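Local coordinates for protein alpha-1,2-Mannosidase (Trichoderma reesei, PDB 1HCU) that probably trims alpha-1,2-linked mannose residues from N-linked high-mannose glycans, as a calcium-dependent family 47 glycosyl hydrolase, at residues Asn52-Ser57 with Thr87-Ala92; Gln138-Gly143 with Val159-Thr164. All coordinates share one frame; numbering follows the deposited sequence.

Interaction 1 (Asn52-Ser57 with Thr87-Ala92); sequences NGWGSS and TTTAVA. With NAG (2-acetamido-2-deoxy-beta-D-glucopyranose), chain F.
Trp54 reaches across to Thr88 and Thr89 with the NE1-CE2-CZ2 side of its indole. From CB, with CG opposite the carbonyl carbon (chi1 -74°) and the ring turned about the next bond (chi2 -46°), the end of the side chain comes nearer 87-92 than its start. Further out, NE1 meets the backbone O of Thr88 at 3.1 Å, with the oxygen at the ring edge and close to the ring plane. The N-H is bent away from it (133° at the hydrogen), making this a weak bond; NE1 has a second weak acceptor in the backbone O of Asn85. Beyond the nitrogen, CE2 and CZ2 skirt the same Thr88 O, CZ2 at 3.4 Å, and CZ2 also packs 4.0 Å from the methyl CG2 of Thr89. One face of the indole is lined by CB of Asn52, 3.7 Å above the plane and offset toward the rim, while Phe86 meets the ring with the two planes clearly inclined. In the alpha-helical barrel of family 47, this places the turn leading into helix 56-67 against the loop that follows helix 71-80, with Gly55 as the N-cap of helix 56-67. Thr101, on helix 98-117 just beyond the predicted proton donor Glu100, touches both Asn52 and Trp54. Two waters extend the contact along the backbones: water 1 donates to Asn52 O (2.9 Å) and accepts from Ala90 N, while water 2 donates to the same oxygen and accepts from Val91 N. Thr89 OG1 donates to Val91 O within its own segment, while its CG2 faces the tryptophan. Thr88 points away from 52-57, and its CG2 lies 3.3 Å from O5 of the N-acetylglucosamine carried by Asn85.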
ATOM      1  N   ASN A  52       5.311 -11.374 -13.169  1.00 16.44           N
ATOM      2  CA  ASN A  52       5.003 -12.601 -13.896  1.00 17.57           C
ATOM      3  C   ASN A  52       4.425 -12.416 -15.309  1.00 16.71           C
ATOM      4  O   ASN A  52       3.895 -13.358 -15.894  1.00 14.85           O
ATOM      5  CB  ASN A  52       4.061 -13.464 -13.048  1.00 17.66           C
ATOM      6  CG  ASN A  52       4.657 -13.811 -11.699  1.00 16.47           C
ATOM      7  OD1 ASN A  52       5.674 -14.490 -11.621  1.00 18.29           O
ATOM      8  ND2 ASN A  52       4.037 -13.328 -10.632  1.00 16.00           N
ATOM      9  N   GLY A  53       4.522 -11.205 -15.847  1.00 16.29           N
ATOM     10  CA  GLY A  53       4.041 -10.957 -17.192  1.00 16.41           C
ATOM     11  C   GLY A  53       2.542 -10.993 -17.443  1.00 18.20           C
ATOM     12  O   GLY A  53       2.109 -11.235 -18.574  1.00 17.09           O
ATOM     13  N   TRP A  54       1.746 -10.753 -16.407  1.00 17.02           N
ATOM     14  CA  TRP A  54       0.303 -10.752 -16.567  1.00 16.68           C
ATOM     15  C   TRP A  54      -0.247  -9.362 -16.915  1.00 16.59           C
ATOM     16  O   TRP A  54      -1.447  -9.207 -17.129  1.00 18.12           O
ATOM     17  CB  TRP A  54      -0.385 -11.293 -15.300  1.00 15.07           C
ATOM     18  CG  TRP A  54      -0.263 -12.793 -15.135  1.00 15.15           C
ATOM     19  CD1 TRP A  54      -0.462 -13.747 -16.102  1.00 15.91           C
ATOM     20  CD2 TRP A  54       0.061 -13.506 -13.932  1.00 15.37           C
ATOM     21  NE1 TRP A  54      -0.280 -15.006 -15.574  1.00 16.89           N
ATOM     22  CE2 TRP A  54       0.041 -14.888 -14.246  1.00 17.14           C
ATOM     23  CE3 TRP A  54       0.366 -13.113 -12.621  1.00 16.21           C
ATOM     24  CZ2 TRP A  54       0.314 -15.879 -13.295  1.00 16.15           C
ATOM     25  CZ3 TRP A  54       0.638 -14.102 -11.673  1.00 16.36           C
ATOM     26  CH2 TRP A  54       0.610 -15.470 -12.021  1.00 16.07           C
ATOM     27  N   GLY A  55       0.621  -8.357 -16.982  1.00 15.89           N
ATOM     28  CA  GLY A  55       0.161  -7.015 -17.311  1.00 15.20           C
ATOM     29  C   GLY A  55      -0.125  -6.178 -16.077  1.00 15.24           C
ATOM     30  O   GLY A  55      -1.155  -5.505 -15.982  1.00 16.59           O
ATOM     31  N   SER A  56       0.810  -6.219 -15.139  1.00 13.67           N
ATOM     32  CA  SER A  56       0.721  -5.507 -13.877  1.00 16.63           C
ATOM     33  C   SER A  56       0.172  -4.071 -13.964  1.00 16.93           C
ATOM     34  O   SER A  56      -0.884  -3.775 -13.398  1.00 18.34           O
ATOM     35  CB  SER A  56       2.111  -5.502 -13.222  1.00 15.91           C
ATOM     36  OG  SER A  56       2.053  -5.043 -11.888  1.00 22.14           O
ATOM     37  N   SER A  57       0.875  -3.186 -14.669  1.00 15.14           N
ATOM     38  CA  SER A  57       0.434  -1.796 -14.794  1.00 15.82           C
ATOM     39  C   SER A  57      -0.988  -1.623 -15.329  1.00 16.15           C
ATOM     40  O   SER A  57      -1.697  -0.709 -14.914  1.00 16.62           O
ATOM     41  CB  SER A  57       1.407  -0.996 -15.672  1.00 13.84           C
ATOM     42  OG  SER A  57       2.665  -0.851 -15.039  1.00 11.17           O
ATOM     43  N   THR A  87      -3.438 -18.996 -15.549  1.00 13.99           N
ATOM     44  CA  THR A  87      -3.239 -20.391 -15.172  1.00 13.37           C
ATOM     45  C   THR A  87      -1.819 -20.823 -15.494  1.00 13.47           C
ATOM     46  O   THR A  87      -1.483 -21.998 -15.396  1.00 14.50           O
ATOM     47  CB  THR A  87      -4.205 -21.345 -15.901  1.00 12.84           C
ATOM     48  OG1 THR A  87      -3.830 -21.443 -17.280  1.00 13.55           O
ATOM     49  CG2 THR A  87      -5.642 -20.843 -15.797  1.00 13.29           C
ATOM     50  N   THR A  88      -0.976 -19.871 -15.867  1.00 14.37           N
ATOM     51  CA  THR A  88       0.398 -20.203 -16.193  1.00 14.11           C
ATOM     52  C   THR A  88       1.263 -18.955 -16.242  1.00 14.04           C
ATOM     53  O   THR A  88       0.785 -17.850 -15.995  1.00 15.51           O
ATOM     54  CB  THR A  88       0.466 -20.918 -17.567  1.00 14.15           C
ATOM     55  OG1 THR A  88       1.798 -21.397 -17.803  1.00 14.16           O
ATOM     56  CG2 THR A  88       0.063 -19.969 -18.689  1.00 13.43           C
ATOM     57  N   THR A  89       2.545 -19.150 -16.530  1.00 14.61           N
ATOM     58  CA  THR A  89       3.487 -18.052 -16.686  1.00 15.05           C
ATOM     59  C   THR A  89       4.242 -18.334 -17.984  1.00 15.91           C
ATOM     60  O   THR A  89       4.501 -19.491 -18.323  1.00 14.80           O
ATOM     61  CB  THR A  89       4.504 -17.948 -15.506  1.00 15.93           C
ATOM     62  OG1 THR A  89       5.212 -19.184 -15.355  1.00 14.04           O
ATOM     63  CG2 THR A  89       3.779 -17.602 -14.201  1.00 17.25           C
ATOM     64  N   ALA A  90       4.591 -17.283 -18.714  1.00 15.81           N
ATOM     65  CA  ALA A  90       5.309 -17.459 -19.966  1.00 16.10           C
ATOM     66  C   ALA A  90       6.601 -18.216 -19.698  1.00 16.93           C
ATOM     67  O   ALA A  90       6.995 -19.088 -20.472  1.00 16.58           O
ATOM     68  CB  ALA A  90       5.606 -16.106 -20.596  1.00 17.54           C
ATOM     69  N   VAL A  91       7.248 -17.878 -18.587  1.00 16.71           N
ATOM     70  CA  VAL A  91       8.502 -18.506 -18.186  1.00 16.30           C
ATOM     71  C   VAL A  91       8.242 -19.738 -17.324  1.00 16.83           C
ATOM     72  O   VAL A  91       7.504 -19.676 -16.340  1.00 15.71           O
ATOM     73  CB  VAL A  91       9.365 -17.525 -17.374  1.00 17.49           C
ATOM     74  CG1 VAL A  91      10.707 -18.169 -17.021  1.00 16.43           C
ATOM     75  CG2 VAL A  91       9.550 -16.233 -18.158  1.00 15.25           C
ATOM     76  N   ALA A  92       8.865 -20.852 -17.696  1.00 17.11           N
ATOM     77  CA  ALA A  92       8.709 -22.109 -16.974  1.00 17.48           C
ATOM     78  C   ALA A  92       9.403 -22.081 -15.622  1.00 16.61           C
ATOM     79  O   ALA A  92      10.489 -21.529 -15.490  1.00 19.17           O
ATOM     80  CB  ALA A  92       9.264 -23.257 -17.808  1.00 19.10           C
TER
HETATM   81  C1  NAG F 601      -3.300 -20.859 -20.808  1.00 20.36           C
HETATM   82  C2  NAG F 601      -4.056 -21.376 -22.036  1.00 20.93           C
HETATM   83  C3  NAG F 601      -4.163 -22.901 -21.960  1.00 22.17           C
HETATM   84  C4  NAG F 601      -2.788 -23.544 -21.762  1.00 22.98           C
HETATM   85  C5  NAG F 601      -2.081 -22.906 -20.561  1.00 23.04           C
HETATM   86  C6  NAG F 601      -0.666 -23.408 -20.415  1.00 23.58           C
HETATM   87  C7  NAG F 601      -5.746 -19.984 -23.043  1.00 21.43           C
HETATM   88  C8  NAG F 601      -7.080 -19.278 -22.885  1.00 18.78           C
HETATM   89  N2  NAG F 601      -5.387 -20.803 -22.062  1.00 20.99           N
HETATM   90  O3  NAG F 601      -4.763 -23.396 -23.148  1.00 24.30           O
HETATM   91  O4  NAG F 601      -2.942 -24.944 -21.537  1.00 22.12           O
HETATM   92  O5  NAG F 601      -2.007 -21.473 -20.726  1.00 20.21           O
HETATM   93  O6  NAG F 601       0.172 -22.833 -21.405  1.00 28.09           O
HETATM   94  O7  NAG F 601      -5.051 -19.784 -24.042  1.00 22.21           O
HETATM   95  O   HOH W   1       2.783 -14.834 -18.091  1.00 12.03           O
HETATM   96  O   HOH W   2       5.993 -15.440 -16.952  1.00 19.26           O

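Interaction 2 (Gln138-Gly143 with Val159-Thr164); sequences QTLANG and VFFNPT
Phe161 drives its ring toward the last turn of helix 127-144, where Gly143 and Leu140 meet it at different atoms. The bond from CA to CB already points toward the helix, and the ring extends that way from the backbone just past strand 158-160. Its far end meets main chain: CE2 lies 3.6 Å from the carbonyl carbon of Gly143, and CZ comes within 3.9 Å of Gly143 CA. That carbonyl carbon lies oblique to the ring, neither squarely over it nor in its plane. Gly143 has no side chain, and the ring lies directly against its main chain. Leu140, one turn earlier, comes from another direction: its methyl CD2 stands at the ring edge, near the ring plane, 4.3 Å from CE1. No hydrogen bond crosses between the segments, which meet by van der Waals contact. Behind it, Leu140 also touches Phe86 and the residues Thr101 and Tyr105 of helix 98-117, while Leu144 adds to the packing on Phe161. Strand 158-160 is the middle one of a small three-stranded antiparallel sheet, flanked by 96-97 and 166-167, and Phe161, just after it, packs against the C-terminal turn of helix 127-144.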
ATOM      1  N   GLN A 138     -11.182 -15.246  -9.765  1.00 13.76           N
ATOM      2  CA  GLN A 138     -11.375 -16.568  -9.200  1.00 13.45           C
ATOM      3  C   GLN A 138     -10.397 -17.562  -9.831  1.00 11.70           C
ATOM      4  O   GLN A 138      -9.850 -18.419  -9.145  1.00 11.22           O
ATOM      5  CB  GLN A 138     -12.817 -17.012  -9.408  1.00 13.82           C
ATOM      6  CG  GLN A 138     -13.127 -18.383  -8.849  1.00 18.79           C
ATOM      7  CD  GLN A 138     -14.612 -18.601  -8.672  1.00 18.10           C
ATOM      8  OE1 GLN A 138     -15.415 -18.152  -9.487  1.00 18.78           O
ATOM      9  NE2 GLN A 138     -14.987 -19.296  -7.606  1.00 19.66           N
ATOM     10  N   THR A 139     -10.151 -17.427 -11.132  1.00 11.79           N
ATOM     11  CA  THR A 139      -9.208 -18.308 -11.816  1.00 11.11           C
ATOM     12  C   THR A 139      -7.820 -18.155 -11.185  1.00 12.55           C
ATOM     13  O   THR A 139      -7.144 -19.150 -10.899  1.00 15.13           O
ATOM     14  CB  THR A 139      -9.126 -17.988 -13.340  1.00 11.13           C
ATOM     15  OG1 THR A 139     -10.382 -18.283 -13.962  1.00 11.42           O
ATOM     16  CG2 THR A 139      -8.031 -18.809 -14.012  1.00 10.65           C
ATOM     17  N   LEU A 140      -7.406 -16.909 -10.961  1.00 11.66           N
ATOM     18  CA  LEU A 140      -6.110 -16.617 -10.351  1.00 10.98           C
ATOM     19  C   LEU A 140      -6.056 -17.236  -8.955  1.00 11.78           C
ATOM     20  O   LEU A 140      -5.106 -17.943  -8.601  1.00 11.90           O
ATOM     21  CB  LEU A 140      -5.910 -15.104 -10.212  1.00  9.15           C
ATOM     22  CG  LEU A 140      -4.533 -14.474 -10.448  1.00 13.05           C
ATOM     23  CD1 LEU A 140      -4.520 -13.069  -9.832  1.00 12.47           C
ATOM     24  CD2 LEU A 140      -3.424 -15.318  -9.851  1.00  9.68           C
ATOM     25  N   ALA A 141      -7.081 -16.957  -8.159  1.00 11.07           N
ATOM     26  CA  ALA A 141      -7.130 -17.466  -6.797  1.00 12.49           C
ATOM     27  C   ALA A 141      -7.115 -18.989  -6.734  1.00 12.24           C
ATOM     28  O   ALA A 141      -6.562 -19.560  -5.803  1.00 11.99           O
ATOM     29  CB  ALA A 141      -8.360 -16.928  -6.079  1.00 12.96           C
ATOM     30  N   ASN A 142      -7.713 -19.650  -7.719  1.00 12.73           N
ATOM     31  CA  ASN A 142      -7.727 -21.106  -7.706  1.00 13.97           C
ATOM     32  C   ASN A 142      -6.330 -21.690  -7.864  1.00 13.94           C
ATOM     33  O   ASN A 142      -6.098 -22.849  -7.529  1.00 16.72           O
ATOM     34  CB  ASN A 142      -8.672 -21.656  -8.784  1.00 12.29           C
ATOM     35  CG  ASN A 142     -10.133 -21.576  -8.366  1.00 11.85           C
ATOM     36  OD1 ASN A 142     -10.459 -21.739  -7.186  1.00 13.96           O
ATOM     37  ND2 ASN A 142     -11.016 -21.339  -9.325  1.00 10.69           N
ATOM     38  N   GLY A 143      -5.396 -20.888  -8.360  1.00 13.56           N
ATOM     39  CA  GLY A 143      -4.041 -21.372  -8.512  1.00 12.90           C
ATOM     40  C   GLY A 143      -3.245 -20.965  -7.289  1.00 13.28           C
ATOM     41  O   GLY A 143      -2.449 -21.734  -6.739  1.00 12.48           O
ATOM     42  N   VAL A 159       4.592 -19.652  -5.019  1.00 14.55           N
ATOM     43  CA  VAL A 159       3.982 -20.791  -5.713  1.00 12.62           C
ATOM     44  C   VAL A 159       4.413 -20.771  -7.173  1.00 12.25           C
ATOM     45  O   VAL A 159       5.039 -19.814  -7.634  1.00 10.81           O
ATOM     46  CB  VAL A 159       2.441 -20.764  -5.660  1.00 12.70           C
ATOM     47  CG1 VAL A 159       1.969 -20.869  -4.221  1.00  8.88           C
ATOM     48  CG2 VAL A 159       1.907 -19.503  -6.342  1.00 12.00           C
ATOM     49  N   PHE A 160       4.095 -21.842  -7.891  1.00 12.74           N
ATOM     50  CA  PHE A 160       4.441 -21.961  -9.306  1.00 13.16           C
ATOM     51  C   PHE A 160       3.217 -22.479 -10.067  1.00 13.50           C
ATOM     52  O   PHE A 160       2.438 -23.264  -9.524  1.00 13.58           O
ATOM     53  CB  PHE A 160       5.612 -22.942  -9.495  1.00 12.87           C
ATOM     54  CG  PHE A 160       6.880 -22.534  -8.792  1.00 13.32           C
ATOM     55  CD1 PHE A 160       7.064 -22.797  -7.435  1.00 13.86           C
ATOM     56  CD2 PHE A 160       7.902 -21.894  -9.495  1.00 13.79           C
ATOM     57  CE1 PHE A 160       8.255 -22.429  -6.784  1.00 10.43           C
ATOM     58  CE2 PHE A 160       9.088 -21.526  -8.858  1.00 13.26           C
ATOM     59  CZ  PHE A 160       9.264 -21.796  -7.497  1.00 11.05           C
ATOM     60  N   PHE A 161       3.051 -22.041 -11.313  1.00 13.93           N
ATOM     61  CA  PHE A 161       1.915 -22.460 -12.146  1.00 14.00           C
ATOM     62  C   PHE A 161       2.386 -23.281 -13.341  1.00 15.84           C
ATOM     63  O   PHE A 161       1.639 -24.089 -13.893  1.00 16.02           O
ATOM     64  CB  PHE A 161       1.158 -21.244 -12.700  1.00 11.62           C
ATOM     65  CG  PHE A 161       0.347 -20.503 -11.681  1.00 10.89           C
ATOM     66  CD1 PHE A 161      -0.416 -19.402 -12.055  1.00 11.19           C
ATOM     67  CD2 PHE A 161       0.349 -20.893 -10.353  1.00 11.98           C
ATOM     68  CE1 PHE A 161      -1.168 -18.699 -11.117  1.00 10.48           C
ATOM     69  CE2 PHE A 161      -0.395 -20.202  -9.407  1.00 14.15           C
ATOM     70  CZ  PHE A 161      -1.156 -19.100  -9.788  1.00 13.20           C
ATOM     71  N   ASN A 162       3.627 -23.047 -13.739  1.00 16.68           N
ATOM     72  CA  ASN A 162       4.218 -23.700 -14.887  1.00 19.02           C
ATOM     73  C   ASN A 162       5.442 -24.491 -14.439  1.00 20.46           C
ATOM     74  O   ASN A 162       6.368 -23.927 -13.857  1.00 19.94           O
ATOM     75  CB  ASN A 162       4.657 -22.629 -15.895  1.00 18.10           C
ATOM     76  CG  ASN A 162       5.155 -23.213 -17.197  1.00 17.62           C
ATOM     77  OD1 ASN A 162       5.532 -24.380 -17.261  1.00 17.48           O
ATOM     78  ND2 ASN A 162       5.168 -22.393 -18.248  1.00 17.59           N
ATOM     79  N   PRO A 163       5.470 -25.804 -14.706  1.00 22.01           N
ATOM     80  CA  PRO A 163       4.546 -26.721 -15.392  1.00 21.87           C
ATOM     81  C   PRO A 163       3.210 -27.071 -14.695  1.00 22.38           C
ATOM     82  O   PRO A 163       2.231 -27.403 -15.371  1.00 21.50           O
ATOM     83  CB  PRO A 163       5.410 -27.957 -15.630  1.00 21.67           C
ATOM     84  CG  PRO A 163       6.480 -27.848 -14.545  1.00 21.65           C
ATOM     85  CD  PRO A 163       6.812 -26.408 -14.638  1.00 22.04           C
ATOM     86  N   THR A 164       3.167 -27.055 -13.366  1.00 21.00           N
ATOM     87  CA  THR A 164       1.909 -27.334 -12.673  1.00 21.09           C
ATOM     88  C   THR A 164       1.766 -26.468 -11.422  1.00 19.99           C
ATOM     89  O   THR A 164       2.716 -25.792 -11.021  1.00 19.45           O
ATOM     90  CB  THR A 164       1.751 -28.849 -12.313  1.00 22.39           C
ATOM     91  OG1 THR A 164       0.410 -29.085 -11.869  1.00 26.91           O
ATOM     92  CG2 THR A 164       2.711 -29.276 -11.218  1.00 23.14           C
TER

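Overall arrangement
Interactions 1 and 2 come one after the other along the chain, with centres about 11 Å apart on the same side of the chain's centre. They meet through the 87-92 loop: Thr89 O probably accepts a hydrogen bond from Asn162 ND2 at 3.0 Å, Thr88 CA packs 3.7 Å from Phe161 CB, and Thr87 CG2 lies 3.6 Å from Thr139 CG2. The loop beside the glycan thus lies between the turn entering helix 56-67 and the joint of helix 127-144 with the small antiparallel sheet. Helix 98-117, carrying the predicted proton donor Glu100, touches residues of both contacts, so they belong to one continuous region within the family 47 catalytic fold.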